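Local coordinates for Ice-binding protein (Colwellia, PDB 3WP9) that binds to the surface of ice crystals, inhibits their growth and prevents larger ice grains from forming at the expense of smaller ones, at residues V191-T196 with L209-I214; Q146-R151 with L173-S178; D24-T29 with C48-G53; N198-A203 with N215-Q220. All blocks are in the same frame, centred on the assembly; numbering follows the deposited sequence.

Interaction 1: V191-T196 with L209-I214; sequences VNTGTT and LQKNTI
Asn212 reaches from the bend 209-214 into the type II turn Asn192-Thr195 of the neighbouring coil, and each atom of its side chain finds a partner. CB lies 3.3 Å from Thr195 O. CG, anti to the carbonyl carbon (chi1 -58°), carries the amide to the 191-196 bend and packs 3.6 Å from Val191 CG1. OD1 turns back on its own segment and takes Gln210 N-H at 2.7 Å. ND2 makes two bonds across the contact: one to Asn192 O at 2.7 Å, a partner in the plane of its own amide although ND2 stands above the carbonyl plane of Asn192, and one to Thr195 O at 3.2 Å. Thr213 N reaches that same Thr195 O from the opposite face of its plane. With an alanine here, Asn192 O and Thr195 O would probably each be one donor short and Gln210 N without this acceptor, the two bends being held together less firmly. Water 1 joins Gly194 O (2.9 Å) and Thr196 OG1, both in a motif assigned to ice binding by similarity, to Thr213 OG1. On the buried side, Val191 CG2 meets Leu209 CD2. The whole is typical of stacked coils in a right-handed beta-helix.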
loop_
_atom_site.group_PDB
_atom_site.type_symbol
_atom_site.label_atom_id
_atom_site.label_comp_id
_atom_site.label_asym_id
_atom_site.label_seq_id
_atom_site.Cartn_x
_atom_site.Cartn_y
_atom_site.Cartn_z
ATOM N N VAL A 191 -10.051 -0.015 -1.810
ATOM C CA VAL A 191 -10.192 -0.434 -0.396
ATOM C C VAL A 191 -11.716 -0.270 -0.099
ATOM O O VAL A 191 -12.243 0.802 -0.277
ATOM C CB VAL A 191 -9.344 0.443 0.506
ATOM C CG1 VAL A 191 -9.305 -0.213 1.886
ATOM C CG2 VAL A 191 -7.929 0.524 -0.010
ATOM N N ASN A 192 -12.394 -1.342 0.257
ATOM C CA ASN A 192 -13.837 -1.308 0.473
ATOM C C ASN A 192 -14.235 -0.923 1.906
ATOM O O ASN A 192 -13.339 -0.768 2.848
ATOM C CB ASN A 192 -14.465 -2.577 -0.078
ATOM C CG ASN A 192 -14.744 -2.465 -1.584
ATOM O OD1 ASN A 192 -14.486 -1.438 -2.212
ATOM N ND2 ASN A 192 -15.354 -3.532 -2.133
ATOM N N THR A 193 -15.517 -0.779 2.117
ATOM C CA THR A 193 -16.071 -0.076 3.292
ATOM C C THR A 193 -15.502 -0.572 4.628
ATOM O O THR A 193 -15.544 -1.793 4.920
ATOM C CB THR A 193 -17.573 -0.395 3.324
ATOM O OG1 THR A 193 -18.153 0.004 2.064
ATOM C CG2 THR A 193 -18.280 0.306 4.485
ATOM N N GLY A 194 -14.993 0.402 5.400
ATOM C CA GLY A 194 -14.645 0.105 6.789
ATOM C C GLY A 194 -13.303 -0.507 7.050
ATOM O O GLY A 194 -12.860 -0.625 8.244
ATOM N N THR A 195 -12.571 -0.875 6.003
ATOM C CA THR A 195 -11.292 -1.531 6.189
ATOM C C THR A 195 -10.208 -0.581 6.732
ATOM O O THR A 195 -10.206 0.621 6.485
ATOM C CB THR A 195 -10.893 -2.159 4.825
ATOM O OG1 THR A 195 -11.778 -3.262 4.637
ATOM C CG2 THR A 195 -9.419 -2.627 4.700
ATOM N N THR A 196 -9.282 -1.200 7.482
ATOM C CA THR A 196 -8.147 -0.440 7.970
ATOM C C THR A 196 -6.871 -0.915 7.260
ATOM O O THR A 196 -6.689 -2.144 7.001
ATOM C CB THR A 196 -7.934 -0.825 9.436
ATOM O OG1 THR A 196 -9.064 -0.356 10.165
ATOM C CG2 THR A 196 -6.625 -0.148 10.004
ATOM N N LEU A 209 -11.075 4.783 -1.953
ATOM C CA LEU A 209 -11.309 4.452 -0.551
ATOM C C LEU A 209 -12.803 4.494 -0.302
ATOM O O LEU A 209 -13.545 5.292 -0.953
ATOM C CB LEU A 209 -10.687 5.513 0.386
ATOM C CG LEU A 209 -9.163 5.729 0.180
ATOM C CD1 LEU A 209 -8.775 6.886 1.185
ATOM C CD2 LEU A 209 -8.376 4.412 0.374
ATOM N N GLN A 210 -13.239 3.678 0.662
ATOM C CA GLN A 210 -14.626 3.707 1.071
ATOM C C GLN A 210 -14.630 3.631 2.593
ATOM O O GLN A 210 -14.460 2.556 3.133
ATOM C CB GLN A 210 -15.487 2.555 0.523
ATOM C CG GLN A 210 -15.615 2.621 -0.955
ATOM C CD GLN A 210 -16.309 1.349 -1.504
ATOM O OE1 GLN A 210 -16.776 0.465 -0.745
ATOM N NE2 GLN A 210 -16.238 1.194 -2.820
ATOM N N LYS A 211 -14.909 4.767 3.252
ATOM C CA LYS A 211 -15.014 4.781 4.742
ATOM C C LYS A 211 -13.838 4.030 5.463
ATOM O O LYS A 211 -14.080 3.098 6.225
ATOM C CB LYS A 211 -16.359 4.269 5.219
ATOM C CG LYS A 211 -17.503 5.072 4.573
ATOM C CD LYS A 211 -18.848 4.580 5.026
ATOM C CE LYS A 211 -19.977 5.519 4.626
ATOM N NZ LYS A 211 -21.296 4.786 4.652
ATOM N N ASN A 212 -12.597 4.387 5.128
ATOM C CA ASN A 212 -11.471 3.583 5.647
ATOM C C ASN A 212 -10.640 4.425 6.640
ATOM O O ASN A 212 -10.778 5.606 6.716
ATOM C CB ASN A 212 -10.520 3.210 4.531
ATOM C CG ASN A 212 -11.237 2.414 3.423
ATOM O OD1 ASN A 212 -11.243 2.839 2.225
ATOM N ND2 ASN A 212 -11.761 1.242 3.803
ATOM N N THR A 213 -9.838 3.655 7.343
ATOM C CA THR A 213 -8.789 4.266 8.189
ATOM C C THR A 213 -7.513 3.800 7.553
ATOM O O THR A 213 -7.227 2.591 7.478
ATOM C CB THR A 213 -8.881 3.648 9.550
ATOM O OG1 THR A 213 -10.167 3.956 10.128
ATOM C CG2 THR A 213 -7.746 4.237 10.467
ATOM N N ILE A 214 -6.746 4.753 7.032
ATOM C CA ILE A 214 -5.518 4.463 6.395
ATOM C C ILE A 214 -4.395 5.146 7.215
ATOM O O ILE A 214 -4.377 6.402 7.268
ATOM C CB ILE A 214 -5.484 4.982 4.932
ATOM C CG1 ILE A 214 -6.773 4.550 4.122
ATOM C CG2 ILE A 214 -4.194 4.552 4.244
ATOM C CD1 ILE A 214 -6.987 3.091 3.810
HETATM O O HOH W 1 -11.424 1.466 9.604
#

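Interaction 2: Q146-R151 with L173-S178; sequences QANAKR and LGTYAS
Ala149 N-H meets Thr175 O at 2.8 Å, and this short link ties the outer bends of 146-151 and 173-178 together. Gly174 N to Gln146 O and Ser178 N to Lys150 O continue the same coil-to-coil bonding on the two limbs of the bend. Asn148 adds a side-chain bond. Its OD1 takes Thr175 N at 2.9 Å in a nearly straight bond (165°), although the donor stands above the plane of the side-chain carbonyl. OD1 also lies 3.2 Å from Gly174 CA, a fit that depends on there being no side chain at Gly174.

The inner side of the bend belongs to Gln146. With CG opposite the backbone N (chi1 -179°) and the chain extended beyond it, the side chain spans the mouth of the turn, so that NE2 donates to Ser178 O at 3.1 Å, the partner close to the plane of the amide, though NE2 itself stands well above the carbonyl plane of Ser178. OE1 does less well: it is buried against Ala177 CB, at 3.7 Å, and Leu173 CD2, and has no polar partner in the model. On the outer side, water 2 accepts from Arg151 NE (2.8 Å) and donates to Tyr176 O. The next coil joins on through Thr195 OG1, which is hydrogen-bonded to Gly174 O and Ala177 N.

Here the backbone carbonyls and amides of one beta-helix turn are met largely by those of the next, and two side-chain amides bridge where the bend interrupts regular pairing, at the cost of one buried oxygen left unmatched.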
loop_
_atom_site.group_PDB
_atom_site.type_symbol
_atom_site.label_atom_id
_atom_site.label_comp_id
_atom_site.label_asym_id
_atom_site.label_seq_id
_atom_site.Cartn_x
_atom_site.Cartn_y
_atom_site.Cartn_z
ATOM N N GLN A 146 -8.143 -9.283 -1.024
ATOM C CA GLN A 146 -8.349 -9.687 0.396
ATOM C C GLN A 146 -9.889 -9.778 0.602
ATOM O O GLN A 146 -10.644 -8.832 0.298
ATOM C CB GLN A 146 -7.741 -8.656 1.298
ATOM C CG GLN A 146 -7.922 -9.068 2.784
ATOM C CD GLN A 146 -7.269 -8.111 3.698
ATOM O OE1 GLN A 146 -7.236 -6.891 3.471
ATOM N NE2 GLN A 146 -6.706 -8.665 4.826
ATOM N N ALA A 147 -10.324 -10.893 1.153
ATOM C CA ALA A 147 -11.758 -11.137 1.400
ATOM C C ALA A 147 -12.288 -10.292 2.566
ATOM O O ALA A 147 -11.524 -9.797 3.434
ATOM C CB ALA A 147 -12.058 -12.594 1.632
ATOM N N ASN A 148 -13.614 -10.075 2.501
ATOM C CA ASN A 148 -14.283 -9.307 3.555
ATOM C C ASN A 148 -13.992 -9.930 4.915
ATOM O O ASN A 148 -13.956 -11.171 5.070
ATOM C CB ASN A 148 -15.822 -9.357 3.315
ATOM C CG ASN A 148 -16.264 -8.764 2.024
ATOM O OD1 ASN A 148 -15.615 -7.933 1.402
ATOM N ND2 ASN A 148 -17.436 -9.151 1.637
ATOM N N ALA A 149 -13.758 -9.051 5.847
ATOM C CA ALA A 149 -13.602 -9.431 7.273
ATOM C C ALA A 149 -12.333 -10.190 7.552
ATOM O O ALA A 149 -12.178 -10.778 8.628
ATOM C CB ALA A 149 -14.814 -10.232 7.764
ATOM N N LYS A 150 -11.398 -10.219 6.577
ATOM C CA LYS A 150 -10.134 -10.958 6.831
ATOM C C LYS A 150 -8.993 -10.022 7.173
ATOM O O LYS A 150 -9.103 -8.787 6.950
ATOM C CB LYS A 150 -9.747 -11.894 5.645
ATOM C CG LYS A 150 -10.878 -12.839 5.309
ATOM C CD LYS A 150 -11.367 -13.594 6.594
ATOM C CE LYS A 150 -12.430 -14.672 6.321
ATOM N NZ LYS A 150 -12.865 -15.320 7.642
ATOM N N ARG A 151 -7.879 -10.603 7.660
ATOM C CA ARG A 151 -6.823 -9.812 8.196
ATOM C C ARG A 151 -5.401 -10.250 7.829
ATOM O O ARG A 151 -5.200 -11.464 7.744
ATOM C CB ARG A 151 -6.905 -9.845 9.772
ATOM C CG ARG A 151 -8.166 -9.205 10.260
ATOM C CD ARG A 151 -8.165 -9.012 11.796
ATOM N NE ARG A 151 -9.450 -8.540 12.231
ATOM C CZ ARG A 151 -9.785 -8.441 13.524
ATOM N NH1 ARG A 151 -8.901 -8.851 14.448
ATOM N NH2 ARG A 151 -10.976 -7.954 13.876
ATOM N N LEU A 173 -9.194 -4.757 -1.650
ATOM C CA LEU A 173 -9.430 -5.253 -0.284
ATOM C C LEU A 173 -10.918 -5.109 -0.004
ATOM O O LEU A 173 -11.544 -4.066 -0.343
ATOM C CB LEU A 173 -8.608 -4.348 0.645
ATOM C CG LEU A 173 -7.111 -4.094 0.303
ATOM C CD1 LEU A 173 -6.500 -3.276 1.435
ATOM C CD2 LEU A 173 -6.412 -5.434 0.128
ATOM N N GLY A 174 -11.466 -6.129 0.627
ATOM C CA GLY A 174 -12.881 -6.265 0.959
ATOM C C GLY A 174 -13.279 -5.311 2.094
ATOM O O GLY A 174 -12.600 -4.322 2.375
ATOM N N THR A 175 -14.464 -5.594 2.642
ATOM C CA THR A 175 -15.006 -4.723 3.679
ATOM C C THR A 175 -14.586 -5.199 5.074
ATOM O O THR A 175 -14.453 -6.373 5.329
ATOM C CB THR A 175 -16.508 -4.699 3.645
ATOM O OG1 THR A 175 -17.093 -6.010 3.725
ATOM C CG2 THR A 175 -17.039 -3.980 2.295
ATOM N N TYR A 176 -14.478 -4.226 5.945
ATOM C CA TYR A 176 -14.230 -4.494 7.380
ATOM C C TYR A 176 -13.027 -5.441 7.592
ATOM O O TYR A 176 -13.015 -6.314 8.468
ATOM C CB TYR A 176 -15.519 -4.948 8.052
ATOM C CG TYR A 176 -16.605 -3.920 7.903
ATOM C CD1 TYR A 176 -16.533 -2.729 8.605
ATOM C CD2 TYR A 176 -17.689 -4.151 7.050
ATOM C CE1 TYR A 176 -17.527 -1.734 8.466
ATOM C CE2 TYR A 176 -18.686 -3.205 6.927
ATOM C CZ TYR A 176 -18.590 -2.018 7.599
ATOM O OH TYR A 176 -19.604 -1.116 7.459
ATOM N N ALA A 177 -11.994 -5.258 6.747
ATOM C CA ALA A 177 -10.800 -6.061 6.799
ATOM C C ALA A 177 -9.719 -5.238 7.424
ATOM O O ALA A 177 -9.912 -4.055 7.778
ATOM C CB ALA A 177 -10.409 -6.468 5.327
ATOM N N SER A 178 -8.548 -5.837 7.589
ATOM C CA SER A 178 -7.372 -5.126 8.099
ATOM C C SER A 178 -6.130 -5.617 7.340
ATOM O O SER A 178 -5.944 -6.864 7.168
ATOM C CB SER A 178 -7.215 -5.476 9.590
ATOM O OG SER A 178 -6.204 -4.636 10.101
HETATM O O HOH W 2 -10.841 -6.889 10.448
#

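Interaction 3: D24-T29 with C48-G53; sequences DVYPST and CDEVTG
Glu50 pushes its side chain from the short 3-10 segment 48-50 into the bend 24-29, on a coil of the right-handed beta-helix. CG is anti to the carbonyl carbon (chi1 -58°) and the chain extended beyond it, which carries the carboxylate to Ser28. OE1 accepts Ser28 N-H at 2.9 Å, though the place of this oxygen is somewhat unsure, because its approach to Asp24 OD2 is doubtful as modelled. Farther back, Glu50 CG passes 3.6 Å from Tyr26 CE1 and 3.4 Å from Ser28 O. Asp49 meets the rim of the same ring: its OD1 lies near the ring plane, 3.2 Å from Tyr26 CE1, and takes the Tyr26 OH bond at 3.3 Å from above the carboxylate plane.

A second shell fixes these groups. Asn47 N bonds to Glu50 OE2, and Asn47 OD1 accepts from the backbone N of Asp49, while the Cys48-Cys66 disulfide ties the 48-53 segment to a later loop. Ser28 OG donates to Asp24 OD1 at 2.7 Å, on the syn lone pair, and also receives Asn212 N from the adjoining coil. The Tyr26-Pro27 peptide bond is cis, and Pro27 CB lies 3.5 Å above one face of the tyrosine ring, offset toward its rim.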
loop_
_atom_site.group_PDB
_atom_site.type_symbol
_atom_site.label_atom_id
_atom_site.label_comp_id
_atom_site.label_asym_id
_atom_site.label_seq_id
_atom_site.Cartn_x
_atom_site.Cartn_y
_atom_site.Cartn_z
ATOM N N ASP A 24 -13.000 8.829 -2.856
ATOM C CA ASP A 24 -13.390 8.513 -1.532
ATOM C C ASP A 24 -14.891 8.557 -1.279
ATOM O O ASP A 24 -15.579 9.536 -1.648
ATOM C CB ASP A 24 -12.727 9.543 -0.619
ATOM C CG ASP A 24 -13.102 9.348 0.882
ATOM O OD1 ASP A 24 -12.751 8.315 1.470
ATOM O OD2 ASP A 24 -13.718 10.256 1.492
ATOM N N VAL A 25 -15.378 7.562 -0.548
ATOM C CA VAL A 25 -16.722 7.566 0.004
ATOM C C VAL A 25 -16.539 7.944 1.465
ATOM O O VAL A 25 -15.978 7.206 2.238
ATOM C CB VAL A 25 -17.419 6.184 -0.132
ATOM C CG1 VAL A 25 -18.757 6.220 0.591
ATOM C CG2 VAL A 25 -17.567 5.747 -1.627
ATOM N N TYR A 26 -16.945 9.185 1.765
ATOM C CA TYR A 26 -16.756 9.869 3.057
ATOM C C TYR A 26 -17.561 9.149 4.156
ATOM O O TYR A 26 -18.648 8.625 3.908
ATOM C CB TYR A 26 -17.310 11.296 2.882
ATOM C CG TYR A 26 -17.090 12.246 4.016
ATOM C CD1 TYR A 26 -15.944 13.060 4.047
ATOM C CD2 TYR A 26 -18.032 12.375 5.042
ATOM C CE1 TYR A 26 -15.700 13.966 5.086
ATOM C CE2 TYR A 26 -17.807 13.283 6.090
ATOM C CZ TYR A 26 -16.635 14.055 6.121
ATOM O OH TYR A 26 -16.391 14.942 7.162
ATOM N N PRO A 27 -17.052 9.124 5.378
ATOM C CA PRO A 27 -15.740 9.688 5.776
ATOM C C PRO A 27 -14.639 8.633 5.966
ATOM O O PRO A 27 -14.917 7.551 6.487
ATOM C CB PRO A 27 -16.059 10.252 7.179
ATOM C CG PRO A 27 -17.014 9.262 7.778
ATOM C CD PRO A 27 -17.884 8.783 6.548
ATOM N N SER A 28 -13.432 8.987 5.568
ATOM C CA SER A 28 -12.276 8.174 5.778
ATOM C C SER A 28 -11.380 9.013 6.640
ATOM O O SER A 28 -11.630 10.210 6.773
ATOM C CB SER A 28 -11.584 7.908 4.437
ATOM O OG SER A 28 -12.381 6.934 3.779
ATOM N N THR A 29 -10.382 8.389 7.220
ATOM C CA THR A 29 -9.342 9.102 7.946
ATOM C C THR A 29 -8.022 8.618 7.462
ATOM O O THR A 29 -7.752 7.383 7.464
ATOM C CB THR A 29 -9.420 8.751 9.428
ATOM O OG1 THR A 29 -10.669 9.211 9.939
ATOM C CG2 THR A 29 -8.340 9.502 10.192
ATOM N N CYS A 48 -10.381 17.990 3.006
ATOM C CA CYS A 48 -9.273 18.367 3.854
ATOM C C CYS A 48 -9.454 17.796 5.251
ATOM O O CYS A 48 -8.473 17.421 5.915
ATOM C CB CYS A 48 -9.136 19.890 3.834
ATOM S SG CYS A 48 -8.428 20.426 2.261
ATOM N N ASP A 49 -10.684 17.635 5.701
ATOM C CA ASP A 49 -10.908 17.075 7.060
ATOM C C ASP A 49 -10.661 15.559 7.177
ATOM O O ASP A 49 -10.657 14.971 8.262
ATOM C CB ASP A 49 -12.269 17.483 7.639
ATOM C CG ASP A 49 -13.472 17.095 6.729
ATOM O OD1 ASP A 49 -13.505 16.004 6.108
ATOM O OD2 ASP A 49 -14.428 17.907 6.632
ATOM N N GLU A 50 -10.427 14.907 6.061
ATOM C CA GLU A 50 -10.144 13.493 6.123
ATOM C C GLU A 50 -8.631 13.175 6.165
ATOM O O GLU A 50 -8.281 11.990 6.289
ATOM C CB GLU A 50 -10.785 12.741 4.916
ATOM C CG GLU A 50 -12.280 12.936 4.846
ATOM C CD GLU A 50 -12.838 12.347 3.576
ATOM O OE1 GLU A 50 -13.260 11.147 3.631
ATOM O OE2 GLU A 50 -12.771 13.050 2.524
ATOM N N VAL A 51 -7.746 14.174 6.040
ATOM C CA VAL A 51 -6.310 13.924 5.957
ATOM C C VAL A 51 -5.658 14.648 7.176
ATOM O O VAL A 51 -5.858 15.869 7.333
ATOM C CB VAL A 51 -5.711 14.395 4.600
ATOM C CG1 VAL A 51 -4.225 14.102 4.494
ATOM C CG2 VAL A 51 -6.413 13.659 3.438
ATOM N N THR A 52 -4.980 13.902 8.061
ATOM C CA THR A 52 -4.208 14.642 9.092
ATOM C C THR A 52 -2.858 15.222 8.701
ATOM O O THR A 52 -2.381 16.131 9.401
ATOM C CB THR A 52 -3.987 13.820 10.328
ATOM O OG1 THR A 52 -3.133 12.714 9.960
ATOM C CG2 THR A 52 -5.371 13.397 10.937
ATOM N N GLY A 53 -2.200 14.738 7.661
ATOM C CA GLY A 53 -1.025 15.385 7.117
ATOM C C GLY A 53 -1.283 16.370 5.998
ATOM O O GLY A 53 -2.271 17.103 6.021
#

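Interaction 4: N198-A203 with N215-Q220; sequences NGRLLA and NAPTEQ
Asn198 and Asn215 share one first torsion, CG opposite the carbonyl carbon (chi1 -70° and -60°), and this lays their side chains next to each other on the same face of the sheet. Asn215 ND2 then donates to Asn198 OD1 at 2.9 Å in a straight bond, with the acceptor in the plane of the Asn215 amide. Asn198 ND2 bonds to Glu180 OE2 in turn. One residue on, Gly199 N-H meets Asn215 O at 2.8 Å, where the chain turns into strand 200-203.

Past that corner, Arg200 runs extended from CG to NE, and its last turn (chi4 -77°) sets Pro217 CD over one face of the guanidinium, toward its rim, 3.7 Å from CZ. NH1 leaves to bond Phe14 O, while NH2 donates at 3.3 Å to water 3, which in turn donates to Pro217 O and to Glu219 OE2, each at 2.9 Å. A leucine in place of Arg200 would probably leave Phe14 O without this donor and water 3 held less firmly, with Glu219 facing one positive group fewer.

Glu219 and Arg200 do not touch: NH2 and OE2 stand 4.8 Å apart, and Glu219 OE1 has a salt bridge to Lys161. At the start of the C-terminal tail the acid is thus likely to feel two positive groups, one directly and one through water, while the proline ring lies against the guanidinium in van der Waals contact.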
loop_
_atom_site.group_PDB
_atom_site.type_symbol
_atom_site.label_atom_id
_atom_site.label_comp_id
_atom_site.label_asym_id
_atom_site.label_seq_id
_atom_site.Cartn_x
_atom_site.Cartn_y
_atom_site.Cartn_z
ATOM N N ASN A 198 -2.699 -0.398 7.630
ATOM C CA ASN A 198 -1.486 0.187 8.206
ATOM C C ASN A 198 -0.378 -0.048 7.211
ATOM O O ASN A 198 0.038 -1.206 6.990
ATOM C CB ASN A 198 -1.155 -0.568 9.506
ATOM C CG ASN A 198 -2.163 -0.261 10.596
ATOM O OD1 ASN A 198 -2.376 0.890 10.940
ATOM N ND2 ASN A 198 -2.851 -1.316 11.101
ATOM N N GLY A 199 0.006 1.014 6.532
ATOM C CA GLY A 199 0.760 0.833 5.333
ATOM C C GLY A 199 0.790 2.037 4.469
ATOM O O GLY A 199 0.478 3.148 4.897
ATOM N N ARG A 200 1.252 1.808 3.244
ATOM C CA ARG A 200 1.259 2.869 2.260
ATOM C C ARG A 200 0.624 2.302 0.955
ATOM O O ARG A 200 0.878 1.208 0.550
ATOM C CB ARG A 200 2.726 3.337 1.980
ATOM C CG ARG A 200 3.390 3.889 3.247
ATOM C CD ARG A 200 4.807 4.413 2.902
ATOM N NE ARG A 200 5.511 4.738 4.185
ATOM C CZ ARG A 200 5.278 5.833 4.919
ATOM N NH1 ARG A 200 4.426 6.814 4.547
ATOM N NH2 ARG A 200 5.957 5.985 6.063
ATOM N N LEU A 201 -0.232 3.143 0.372
ATOM C CA LEU A 201 -0.926 2.774 -0.868
ATOM C C LEU A 201 -0.357 3.586 -1.991
ATOM O O LEU A 201 -0.613 4.805 -2.068
ATOM C CB LEU A 201 -2.431 3.080 -0.697
ATOM C CG LEU A 201 -3.110 2.324 0.483
ATOM C CD1 LEU A 201 -4.605 2.704 0.497
ATOM C CD2 LEU A 201 -2.941 0.796 0.431
ATOM N N LEU A 202 0.513 2.916 -2.756
ATOM C CA LEU A 202 1.334 3.539 -3.808
ATOM C C LEU A 202 0.918 2.953 -5.143
ATOM O O LEU A 202 1.393 1.921 -5.583
ATOM C CB LEU A 202 2.863 3.312 -3.504
ATOM C CG LEU A 202 3.271 3.715 -2.072
ATOM C CD1 LEU A 202 4.746 3.354 -1.782
ATOM C CD2 LEU A 202 2.930 5.131 -1.662
ATOM N N ALA A 203 -0.007 3.653 -5.811
ATOM C CA ALA A 203 -0.587 3.126 -7.072
ATOM C C ALA A 203 -0.153 3.864 -8.302
ATOM O O ALA A 203 -0.103 5.099 -8.296
ATOM C CB ALA A 203 -2.096 3.296 -6.936
ATOM N N ASN A 215 -3.499 4.311 7.780
ATOM C CA ASN A 215 -2.427 4.865 8.663
ATOM C C ASN A 215 -1.039 4.638 8.095
ATOM O O ASN A 215 -0.723 3.494 7.700
ATOM C CB ASN A 215 -2.450 4.123 9.988
ATOM C CG ASN A 215 -3.759 4.241 10.748
ATOM O OD1 ASN A 215 -4.315 5.316 10.854
ATOM N ND2 ASN A 215 -4.225 3.138 11.299
ATOM N N ALA A 216 -0.187 5.685 8.095
ATOM C CA ALA A 216 1.211 5.410 7.788
ATOM C C ALA A 216 1.741 4.336 8.775
ATOM O O ALA A 216 1.293 4.261 9.934
ATOM C CB ALA A 216 2.049 6.662 7.860
ATOM N N PRO A 217 2.638 3.437 8.312
ATOM C CA PRO A 217 3.144 2.334 9.147
ATOM C C PRO A 217 4.215 2.871 10.107
ATOM O O PRO A 217 4.922 3.814 9.806
ATOM C CB PRO A 217 3.751 1.362 8.131
ATOM C CG PRO A 217 4.148 2.272 6.984
ATOM C CD PRO A 217 3.256 3.462 6.964
ATOM N N THR A 218 4.289 2.307 11.280
ATOM C CA THR A 218 5.189 2.995 12.215
ATOM C C THR A 218 6.615 2.505 12.036
ATOM O O THR A 218 6.872 1.403 11.471
ATOM C CB THR A 218 4.771 2.862 13.664
ATOM O OG1 THR A 218 4.623 1.472 13.938
ATOM C CG2 THR A 218 3.479 3.682 13.925
ATOM N N GLU A 219 7.523 3.363 12.506
ATOM C CA GLU A 219 8.966 3.129 12.416
ATOM C C GLU A 219 9.416 2.015 13.358
ATOM O O GLU A 219 10.293 1.234 13.018
ATOM C CB GLU A 219 9.750 4.427 12.689
ATOM C CG GLU A 219 9.803 5.401 11.523
ATOM C CD GLU A 219 10.131 4.712 10.188
ATOM O OE1 GLU A 219 11.061 3.876 10.152
ATOM O OE2 GLU A 219 9.455 4.995 9.167
ATOM N N GLN A 220 8.825 1.956 14.546
ATOM C CA GLN A 220 9.111 0.870 15.503
ATOM C C GLN A 220 7.900 0.614 16.405
ATOM O O GLN A 220 6.995 1.436 16.455
ATOM C CB GLN A 220 10.399 1.141 16.305
ATOM C CG GLN A 220 10.552 2.596 16.710
ATOM C CD GLN A 220 11.719 2.830 17.633
ATOM O OE1 GLN A 220 12.733 2.137 17.565
ATOM N NE2 GLN A 220 11.589 3.823 18.504
HETATM O O HOH W 3 7.180 3.675 8.011
#

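Overall arrangement
Interactions 2, 1 and 3 lie along one edge of the beta-helix: interactions 1 and 2 join successive turns directly, Thr193 O meeting Tyr176 N, and interactions 1 and 3 share the sheet of strands 207-210 and 22-25. Interactions 2 and 3 do not touch, their centres about 20 Å apart. Interactions 1 and 2 are partly buried, amides bonding coil to coil at the bends and apolar residues lying inside, whereas interaction 3, the most exposed, depends on carboxylates and a tyrosine. Interaction 4 touches no exposed residue and sits closest to the chain's centre; it meets interaction 1 in the core, where Leu201 packs on Val191, Leu209 and Ile214. Interaction 4 alone sets an arginine against a proline.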